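Local coordinates for PTS-dependent dihydroxyacetone kinase operon regulatory protein (Escherichia coli, PDB 4LRZ), which positively regulates the dhaKLM operon from a sigma-70 promoter and represses its own expression, this chain holding the GAF and PAS domains of the longer protein, at residues F[113-117]-F[118-122]; F[138-142]-F[143-147]; F[175-178]-F[179-183]. One frame throughout, in Å; residues are numbered along the deposited sequence.

All three interactions lie in the GAF domain and follow one another along the chain in series, none nested in or crossing another. Each joins directly consecutive residues, so each is a local contact: a helix start, a beta turn and two turns of helix, with no long loop closed. Interaction 1 starts helix 117-124, interaction 2 feeds a turn into strand 143-151, and interaction 3 winds the first part of helix 174-211. The strand of interaction 2 is the common element. It meets interaction 1 where Cys116 SG lies 3.6 Å from Phe145 CD2, and interaction 3 where Cys146 CB lies 3.9 Å from Thr178 CG2. Interactions 1 and 3 do not touch; their nearest atoms are about 7 Å apart.

Interaction 1 of 3, residues F[113-117]-F[118-122]; sequences IGTCA and LSLAA
Leu118 overlaps Cys116 through its branch point, with Leu118 CG 3.8 Å from Cys116 SG. Its CD1 branch continues to the end of Ile113, where Leu118 CD1 and Ile113 CD1 meet at 4.0 Å, the two side chains crossing at about a right angle. The sulfur gets there because SG is turned anti to the backbone N of Cys116 (chi1 -170°), beside the carbonyl carbon and facing the first helical turn.

Cys116 is the N-cap of helix 117-124, and its carbonyl oxygen is gripped twice. Leu120 N bonds to Cys116 O at 2.9 Å and nearly straight (167° at the hydrogen), whereas Ser119 N reaches the same oxygen from 42° above the carbonyl plane. Ala121 N continues the ladder to Ala117 O at 3.1 Å. A true capping box would bring Ser119 OG directly onto Cys116 N. Here a water stands between them, 2.7 Å from Ser119 OG and only weakly bound to Cys116 N. A second water donates to Gly114 O and lies by Ser119 OG, at a distance so short as to be doubtful.

Around this turn, Thr115 OG1 bonds to Ser19 of helix 14-26, Ala117 N to Thr130 OG1 of strand 128-131, and Leu118 packs on Ala162 of strand 157-166.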
ATOM      1  N   ILE F 113       6.456 -10.407  32.465  1.00 38.68           N
ATOM      2  CA  ILE F 113       5.694 -11.652  32.428  1.00 38.68           C
ATOM      3  C   ILE F 113       6.559 -12.838  32.014  1.00 39.07           C
ATOM      4  O   ILE F 113       6.054 -13.946  31.876  1.00 38.99           O
ATOM      5  CB  ILE F 113       4.362 -11.553  31.555  1.00 38.84           C
ATOM      6  CG1 ILE F 113       4.676 -11.372  30.044  1.00 37.16           C
ATOM      7  CG2 ILE F 113       3.383 -10.490  32.139  1.00 36.49           C
ATOM      8  CD1 ILE F 113       3.493 -11.547  29.154  1.00 35.50           C
ATOM      9  N   GLY F 114       7.846 -12.586  31.782  1.00 38.71           N
ATOM     10  CA  GLY F 114       8.722 -13.649  31.344  1.00 39.68           C
ATOM     11  C   GLY F 114       8.600 -13.965  29.853  1.00 39.16           C
ATOM     12  O   GLY F 114       7.827 -13.346  29.141  1.00 38.50           O
ATOM     13  N   THR F 115       9.400 -14.924  29.417  1.00 38.65           N
ATOM     14  CA  THR F 115       9.440 -15.394  28.064  1.00 38.83           C
ATOM     15  C   THR F 115       8.046 -15.744  27.595  1.00 38.41           C
ATOM     16  O   THR F 115       7.367 -16.608  28.210  1.00 38.13           O
ATOM     17  CB  THR F 115      10.263 -16.688  27.982  1.00 40.22           C
ATOM     18  OG1 THR F 115      11.480 -16.521  28.709  1.00 40.66           O
ATOM     19  CG2 THR F 115      10.552 -17.074  26.516  1.00 38.79           C
ATOM     20  N   CYS F 116       7.672 -15.089  26.487  1.00 36.78           N
ATOM     21  CA  CYS F 116       6.352 -15.134  25.889  1.00 35.54           C
ATOM     22  C   CYS F 116       6.395 -14.449  24.532  1.00 34.20           C
ATOM     23  O   CYS F 116       6.996 -13.384  24.382  1.00 34.33           O
ATOM     24  CB  CYS F 116       5.323 -14.415  26.789  1.00 35.72           C
ATOM     25  SG  CYS F 116       3.627 -14.670  26.258  1.00 37.17           S
ATOM     26  N   ALA F 117       5.730 -15.042  23.548  1.00 33.18           N
ATOM     27  CA  ALA F 117       5.636 -14.465  22.219  1.00 32.25           C
ATOM     28  C   ALA F 117       5.258 -12.957  22.251  1.00 32.00           C
ATOM     29  O   ALA F 117       5.770 -12.146  21.461  1.00 31.39           O
ATOM     30  CB  ALA F 117       4.635 -15.283  21.386  1.00 32.06           C
ATOM     31  N   LEU F 118       4.365 -12.593  23.170  1.00 31.65           N
ATOM     32  CA  LEU F 118       3.895 -11.211  23.302  1.00 31.21           C
ATOM     33  C   LEU F 118       5.064 -10.227  23.298  1.00 32.20           C
ATOM     34  O   LEU F 118       4.939  -9.106  22.736  1.00 33.38           O
ATOM     35  CB  LEU F 118       3.107 -11.031  24.603  1.00 29.97           C
ATOM     36  CG  LEU F 118       1.783 -11.731  24.734  1.00 32.39           C
ATOM     37  CD1 LEU F 118       1.061 -11.349  25.994  1.00 30.55           C
ATOM     38  CD2 LEU F 118       0.901 -11.364  23.494  1.00 33.83           C
ATOM     39  N   SER F 119       6.191 -10.612  23.923  1.00 30.93           N
ATOM     40  CA  SER F 119       7.418  -9.763  23.835  1.00 30.02           C
ATOM     41  C   SER F 119       8.474 -10.300  22.903  1.00 30.11           C
ATOM     42  O   SER F 119       9.183  -9.539  22.272  1.00 30.94           O
ATOM     43  CB  SER F 119       8.060  -9.516  25.228  1.00 30.26           C
ATOM     44  OG  SER F 119       8.489 -10.726  25.855  1.00 28.36           O
ATOM     45  N   LEU F 120       8.621 -11.610  22.831  1.00 30.53           N
ATOM     46  CA  LEU F 120       9.757 -12.175  22.115  1.00 32.97           C
ATOM     47  C   LEU F 120       9.683 -11.846  20.621  1.00 33.80           C
ATOM     48  O   LEU F 120      10.707 -11.808  19.917  1.00 34.09           O
ATOM     49  CB  LEU F 120       9.754 -13.670  22.292  1.00 33.12           C
ATOM     50  CG  LEU F 120      11.015 -14.381  22.695  1.00 38.18           C
ATOM     51  CD1 LEU F 120      10.865 -15.845  22.236  1.00 40.08           C
ATOM     52  CD2 LEU F 120      12.343 -13.699  22.217  1.00 38.12           C
ATOM     53  N   ALA F 121       8.475 -11.592  20.128  1.00 34.25           N
ATOM     54  CA  ALA F 121       8.345 -11.254  18.715  1.00 35.28           C
ATOM     55  C   ALA F 121       9.088  -9.971  18.385  1.00 36.02           C
ATOM     56  O   ALA F 121       9.849  -9.943  17.416  1.00 37.29           O
ATOM     57  CB  ALA F 121       6.873 -11.180  18.279  1.00 34.06           C
ATOM     58  N   ALA F 122       8.869  -8.927  19.180  1.00 35.83           N
ATOM     59  CA  ALA F 122       9.560  -7.654  18.990  1.00 36.81           C
ATOM     60  C   ALA F 122      11.023  -7.736  19.390  1.00 36.82           C
ATOM     61  O   ALA F 122      11.863  -7.056  18.808  1.00 37.45           O
ATOM     62  CB  ALA F 122       8.902  -6.548  19.813  1.00 37.46           C
TER
HETATM   63  O   HOH W   1       6.746 -11.239  27.446  1.00 25.05           O
HETATM   64  O   HOH W   2      10.088 -12.879  25.922  1.00 31.60           O

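Interaction 2 of 3, residues F[138-142]-F[143-147]; sequences QVLWN and WAFCA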
ATOM      1  N   GLN F 138       4.896 -20.055  35.287  1.00 43.98           N
ATOM      2  CA  GLN F 138       4.008 -21.229  35.358  1.00 45.60           C
ATOM      3  C   GLN F 138       2.544 -20.913  35.081  1.00 44.79           C
ATOM      4  O   GLN F 138       1.796 -21.787  34.629  1.00 45.20           O
ATOM      5  CB  GLN F 138       4.104 -21.922  36.726  1.00 46.96           C
ATOM      6  CG  GLN F 138       5.289 -22.882  36.845  1.00 51.34           C
ATOM      7  CD  GLN F 138       5.695 -23.199  38.311  1.00 56.67           C
ATOM      8  OE1 GLN F 138       4.898 -23.061  39.258  1.00 58.29           O
ATOM      9  NE2 GLN F 138       6.946 -23.631  38.485  1.00 58.17           N
ATOM     10  N   VAL F 139       2.132 -19.684  35.372  1.00 44.02           N
ATOM     11  CA  VAL F 139       0.741 -19.288  35.170  1.00 44.05           C
ATOM     12  C   VAL F 139       0.358 -19.389  33.680  1.00 43.35           C
ATOM     13  O   VAL F 139      -0.801 -19.668  33.350  1.00 44.23           O
ATOM     14  CB  VAL F 139       0.464 -17.885  35.803  1.00 43.63           C
ATOM     15  CG1 VAL F 139      -0.737 -17.212  35.165  1.00 43.66           C
ATOM     16  CG2 VAL F 139       0.248 -18.050  37.299  1.00 45.15           C
ATOM     17  N   LEU F 140       1.348 -19.249  32.800  1.00 42.02           N
ATOM     18  CA  LEU F 140       1.119 -19.306  31.354  1.00 41.38           C
ATOM     19  C   LEU F 140       1.221 -20.692  30.718  1.00 42.06           C
ATOM     20  O   LEU F 140       1.038 -20.815  29.505  1.00 41.45           O
ATOM     21  CB  LEU F 140       2.034 -18.311  30.620  1.00 39.57           C
ATOM     22  CG  LEU F 140       1.829 -16.832  31.007  1.00 38.92           C
ATOM     23  CD1 LEU F 140       2.722 -15.915  30.178  1.00 36.10           C
ATOM     24  CD2 LEU F 140       0.349 -16.379  30.903  1.00 33.36           C
ATOM     25  N   TRP F 141       1.479 -21.727  31.517  1.00 43.14           N
ATOM     26  CA  TRP F 141       1.662 -23.084  30.968  1.00 44.94           C
ATOM     27  C   TRP F 141       0.402 -23.665  30.308  1.00 44.49           C
ATOM     28  O   TRP F 141       0.488 -24.600  29.536  1.00 44.69           O
ATOM     29  CB  TRP F 141       2.214 -24.044  32.019  1.00 46.29           C
ATOM     30  CG  TRP F 141       3.696 -23.779  32.400  1.00 52.05           C
ATOM     31  CD1 TRP F 141       4.461 -22.684  32.063  1.00 53.01           C
ATOM     32  CD2 TRP F 141       4.549 -24.622  33.205  1.00 56.06           C
ATOM     33  NE1 TRP F 141       5.720 -22.801  32.593  1.00 54.93           N
ATOM     34  CE2 TRP F 141       5.808 -23.973  33.298  1.00 56.53           C
ATOM     35  CE3 TRP F 141       4.370 -25.858  33.858  1.00 59.14           C
ATOM     36  CZ2 TRP F 141       6.889 -24.521  34.019  1.00 60.00           C
ATOM     37  CZ3 TRP F 141       5.449 -26.407  34.587  1.00 61.00           C
ATOM     38  CH2 TRP F 141       6.690 -25.736  34.657  1.00 60.94           C
ATOM     39  N   ASN F 142      -0.750 -23.094  30.622  1.00 43.85           N
ATOM     40  CA  ASN F 142      -1.988 -23.480  29.973  1.00 45.47           C
ATOM     41  C   ASN F 142      -2.275 -22.778  28.662  1.00 43.71           C
ATOM     42  O   ASN F 142      -3.241 -23.122  28.015  1.00 44.91           O
ATOM     43  CB  ASN F 142      -3.152 -23.260  30.932  1.00 46.50           C
ATOM     44  CG  ASN F 142      -3.069 -24.163  32.087  1.00 50.10           C
ATOM     45  OD1 ASN F 142      -2.816 -23.720  33.208  1.00 55.65           O
ATOM     46  ND2 ASN F 142      -3.169 -25.471  31.823  1.00 51.86           N
ATOM     47  N   TRP F 143      -1.421 -21.821  28.292  1.00 41.82           N
ATOM     48  CA  TRP F 143      -1.609 -20.958  27.138  1.00 40.02           C
ATOM     49  C   TRP F 143      -0.592 -21.193  26.032  1.00 39.66           C
ATOM     50  O   TRP F 143       0.541 -21.650  26.283  1.00 39.26           O
ATOM     51  CB  TRP F 143      -1.606 -19.487  27.580  1.00 38.90           C
ATOM     52  CG  TRP F 143      -2.716 -19.261  28.474  1.00 38.69           C
ATOM     53  CD1 TRP F 143      -2.747 -19.495  29.820  1.00 41.51           C
ATOM     54  CD2 TRP F 143      -4.042 -18.905  28.102  1.00 40.44           C
ATOM     55  NE1 TRP F 143      -4.006 -19.256  30.320  1.00 39.39           N
ATOM     56  CE2 TRP F 143      -4.821 -18.886  29.287  1.00 39.35           C
ATOM     57  CE3 TRP F 143      -4.651 -18.581  26.886  1.00 37.42           C
ATOM     58  CZ2 TRP F 143      -6.167 -18.559  29.287  1.00 38.27           C
ATOM     59  CZ3 TRP F 143      -5.971 -18.230  26.893  1.00 37.38           C
ATOM     60  CH2 TRP F 143      -6.722 -18.226  28.083  1.00 38.96           C
ATOM     61  N   ALA F 144      -1.042 -20.919  24.809  1.00 38.43           N
ATOM     62  CA  ALA F 144      -0.202 -20.773  23.649  1.00 38.23           C
ATOM     63  C   ALA F 144      -0.292 -19.295  23.216  1.00 37.66           C
ATOM     64  O   ALA F 144      -1.389 -18.724  23.204  1.00 38.66           O
ATOM     65  CB  ALA F 144      -0.703 -21.698  22.508  1.00 38.26           C
ATOM     66  N   PHE F 145       0.832 -18.675  22.853  1.00 36.53           N
ATOM     67  CA  PHE F 145       0.811 -17.324  22.259  1.00 35.54           C
ATOM     68  C   PHE F 145       1.516 -17.328  20.895  1.00 35.49           C
ATOM     69  O   PHE F 145       2.527 -18.004  20.728  1.00 36.17           O
ATOM     70  CB  PHE F 145       1.450 -16.288  23.198  1.00 35.27           C
ATOM     71  CG  PHE F 145       0.625 -15.990  24.423  1.00 35.54           C
ATOM     72  CD1 PHE F 145      -0.340 -14.989  24.408  1.00 39.63           C
ATOM     73  CD2 PHE F 145       0.787 -16.705  25.575  1.00 35.89           C
ATOM     74  CE1 PHE F 145      -1.118 -14.716  25.548  1.00 38.06           C
ATOM     75  CE2 PHE F 145       0.014 -16.442  26.704  1.00 35.57           C
ATOM     76  CZ  PHE F 145      -0.919 -15.458  26.695  1.00 36.49           C
ATOM     77  N   CYS F 146       0.944 -16.643  19.914  1.00 34.47           N
ATOM     78  CA  CYS F 146       1.641 -16.366  18.670  1.00 34.87           C
ATOM     79  C   CYS F 146       1.693 -14.863  18.532  1.00 33.74           C
ATOM     80  O   CYS F 146       0.727 -14.160  18.866  1.00 33.89           O
ATOM     81  CB  CYS F 146       0.862 -16.895  17.459  1.00 35.19           C
ATOM     82  SG  CYS F 146       0.639 -18.678  17.421  1.00 42.45           S
ATOM     83  N   ALA F 147       2.780 -14.360  17.971  1.00 32.40           N
ATOM     84  CA  ALA F 147       2.893 -12.924  17.780  1.00 30.47           C
ATOM     85  C   ALA F 147       3.833 -12.593  16.647  1.00 29.71           C
ATOM     86  O   ALA F 147       4.782 -13.342  16.315  1.00 29.36           O
ATOM     87  CB  ALA F 147       3.341 -12.241  19.087  1.00 30.09           C
TER
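Trp143 N bonds to Leu140 O at 2.9 Å and closes a type I beta turn, with Trp141 and Asn142 at its corners, that delivers the chain into strand 143-151 of the antiparallel GAF sheet. The bond is fairly straight (158° at the hydrogen), yet the donor stands 54° above the carbonyl plane and so misses the lone pairs, consistent with the tight turn. The indole folds back over the turn: CG of Trp143 is anti to its carbonyl carbon (chi1 -62°), which sets Trp143 CG 3.5 Å from Asn142 C, with Asn142 O over one face of the ring. Asn142 CB approaches Trp143 CD1 at 3.9 Å, while the carbonyl oxygens of Leu140 and Val139 lie at the indole edge, near its plane. Two residues on, Leu140 CD2 reaches Phe145 CE2 at 4.2 Å.

The next shell packs against both partners. The indole packs on Thr93, Gln96 and Leu97 of helix 91-99 and on Pro166 of strand 157-166; an alanine in place of Trp143 would probably open a gap between the turn and that helix, leaving Asn142 O without the ring beneath it. On the strand, Phe145 meets the His135 ring with planes about perpendicular. The turn overlaps a short 3-10 segment, 138-140, whose bond from Trp141 N to Gln138 O precedes it. There the indole NE1 of Trp141 bonds to His135 O, and Gln138 CG sits 3.6 Å above the plane of the Trp141 ring.

Interaction 3 of 3, residues F[175-178]-F[179-183]; sequences LPLT and LAIAR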
ATOM      1  N   LEU F 175       0.122 -18.984  13.775  1.00 34.88           N
ATOM      2  CA  LEU F 175       1.294 -18.142  13.591  1.00 34.31           C
ATOM      3  C   LEU F 175       1.307 -17.386  12.235  1.00 33.69           C
ATOM      4  O   LEU F 175       1.363 -16.138  12.198  1.00 33.72           O
ATOM      5  CB  LEU F 175       2.552 -18.983  13.798  1.00 34.54           C
ATOM      6  CG  LEU F 175       3.889 -18.243  13.893  1.00 36.20           C
ATOM      7  CD1 LEU F 175       3.869 -17.155  14.967  1.00 34.10           C
ATOM      8  CD2 LEU F 175       5.009 -19.258  14.196  1.00 36.34           C
ATOM      9  N   PRO F 176       1.207 -18.131  11.104  1.00 33.57           N
ATOM     10  CA  PRO F 176       1.145 -17.429   9.805  1.00 32.07           C
ATOM     11  C   PRO F 176      -0.010 -16.434   9.727  1.00 31.06           C
ATOM     12  O   PRO F 176       0.102 -15.444   9.036  1.00 31.12           O
ATOM     13  CB  PRO F 176       1.032 -18.570   8.789  1.00 32.79           C
ATOM     14  CG  PRO F 176       0.500 -19.709   9.514  1.00 31.99           C
ATOM     15  CD  PRO F 176       1.066 -19.592  10.942  1.00 33.90           C
ATOM     16  N   LEU F 177      -1.074 -16.645  10.498  1.00 30.14           N
ATOM     17  CA  LEU F 177      -2.167 -15.686  10.537  1.00 29.72           C
ATOM     18  C   LEU F 177      -1.783 -14.344  11.165  1.00 30.20           C
ATOM     19  O   LEU F 177      -2.120 -13.283  10.634  1.00 29.72           O
ATOM     20  CB  LEU F 177      -3.382 -16.281  11.241  1.00 29.65           C
ATOM     21  CG  LEU F 177      -4.584 -15.321  11.409  1.00 30.71           C
ATOM     22  CD1 LEU F 177      -5.280 -14.959  10.087  1.00 25.70           C
ATOM     23  CD2 LEU F 177      -5.595 -15.912  12.355  1.00 29.80           C
ATOM     24  N   THR F 178      -1.072 -14.385  12.310  1.00 30.79           N
ATOM     25  CA  THR F 178      -0.603 -13.157  12.947  1.00 29.74           C
ATOM     26  C   THR F 178       0.404 -12.497  12.002  1.00 30.23           C
ATOM     27  O   THR F 178       0.351 -11.294  11.793  1.00 29.99           O
ATOM     28  CB  THR F 178      -0.010 -13.369  14.407  1.00 29.57           C
ATOM     29  OG1 THR F 178       1.285 -13.974  14.338  1.00 30.84           O
ATOM     30  CG2 THR F 178      -0.926 -14.225  15.261  1.00 27.18           C
ATOM     31  N   LEU F 179       1.290 -13.293  11.402  1.00 29.62           N
ATOM     32  CA  LEU F 179       2.224 -12.749  10.439  1.00 30.89           C
ATOM     33  C   LEU F 179       1.566 -12.014   9.251  1.00 31.07           C
ATOM     34  O   LEU F 179       1.904 -10.869   8.892  1.00 31.82           O
ATOM     35  CB  LEU F 179       3.154 -13.865   9.953  1.00 31.76           C
ATOM     36  CG  LEU F 179       4.115 -13.650   8.790  1.00 33.80           C
ATOM     37  CD1 LEU F 179       5.317 -12.872   9.210  1.00 35.03           C
ATOM     38  CD2 LEU F 179       4.538 -14.964   8.273  1.00 37.13           C
ATOM     39  N   ALA F 180       0.595 -12.652   8.653  1.00 30.90           N
ATOM     40  CA  ALA F 180      -0.066 -12.068   7.503  1.00 29.96           C
ATOM     41  C   ALA F 180      -0.832 -10.799   7.888  1.00 29.66           C
ATOM     42  O   ALA F 180      -0.866  -9.836   7.104  1.00 29.39           O
ATOM     43  CB  ALA F 180      -0.993 -13.107   6.899  1.00 30.08           C
ATOM     44  N   ILE F 181      -1.466 -10.803   9.069  1.00 28.99           N
ATOM     45  CA  ILE F 181      -2.173  -9.617   9.578  1.00 29.44           C
ATOM     46  C   ILE F 181      -1.182  -8.508   9.944  1.00 30.46           C
ATOM     47  O   ILE F 181      -1.390  -7.369   9.567  1.00 30.15           O
ATOM     48  CB  ILE F 181      -3.088  -9.928  10.738  1.00 29.58           C
ATOM     49  CG1 ILE F 181      -4.261 -10.769  10.256  1.00 30.80           C
ATOM     50  CG2 ILE F 181      -3.614  -8.676  11.384  1.00 25.95           C
ATOM     51  CD1 ILE F 181      -5.013 -11.407  11.408  1.00 32.68           C
ATOM     52  N   ALA F 182      -0.073  -8.841  10.595  1.00 31.06           N
ATOM     53  CA  ALA F 182       0.961  -7.785  10.850  1.00 32.58           C
ATOM     54  C   ALA F 182       1.463  -7.205   9.572  1.00 32.12           C
ATOM     55  O   ALA F 182       1.594  -5.993   9.446  1.00 32.94           O
ATOM     56  CB  ALA F 182       2.185  -8.265  11.745  1.00 30.25           C
ATOM     57  N   ARG F 183       1.764  -8.048   8.605  1.00 34.01           N
ATOM     58  CA  ARG F 183       2.181  -7.487   7.311  1.00 35.60           C
ATOM     59  C   ARG F 183       1.145  -6.655   6.557  1.00 35.20           C
ATOM     60  O   ARG F 183       1.492  -5.671   5.881  1.00 35.64           O
ATOM     61  CB  ARG F 183       2.839  -8.527   6.441  1.00 36.85           C
ATOM     62  CG  ARG F 183       4.361  -8.347   6.591  1.00 43.32           C
ATOM     63  CD  ARG F 183       5.112  -9.634   6.905  1.00 48.66           C
ATOM     64  NE  ARG F 183       5.143 -10.529   5.750  1.00 54.59           N
ATOM     65  CZ  ARG F 183       6.107 -11.423   5.510  1.00 55.64           C
ATOM     66  NH1 ARG F 183       7.154 -11.562   6.338  1.00 55.28           N
ATOM     67  NH2 ARG F 183       6.012 -12.185   4.438  1.00 51.73           N
TER
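The first turns of the long helix 174-211 hold Leu177 and Ile181 side by side, pointing the same way, with Leu177 CD1 and Ile181 CD1 3.8 Å apart. Leu177 CG, anti to the backbone N (chi1 177°), stands out from the helix, and Ile181 CD1 reaches back along the axis to meet it. Ile181 CG1 also brushes Leu177 O at 3.3 Å, the oxygen that accepts Ile181 N.

Four successive i to i+4 bonds run through the segment. Leu179 N meets Leu175 O at 3.0 Å almost head-on, with 175° at the hydrogen, and Ala182 N does likewise to Thr178 O at 2.8 Å. The donors Ala180 N and Ile181 N are more tilted from their carbonyl planes.

This helix packs on the GAF sheet and runs on to the PAS domain. Toward strand 143-151, Thr178 OG1 bonds to Thr148 OG1; toward helix 51-66, Ile181 touches Leu61 and Ala64. A further face meets the second subunit: Leu177 packs on Pro176 of the second subunit, and Leu179 on Tyr67 of that subunit. Arg183 NH2 forms a salt bridge with Asp63 of the second subunit, while one guanidinium face lies above Leu179 CG, 4.3 Å from its plane.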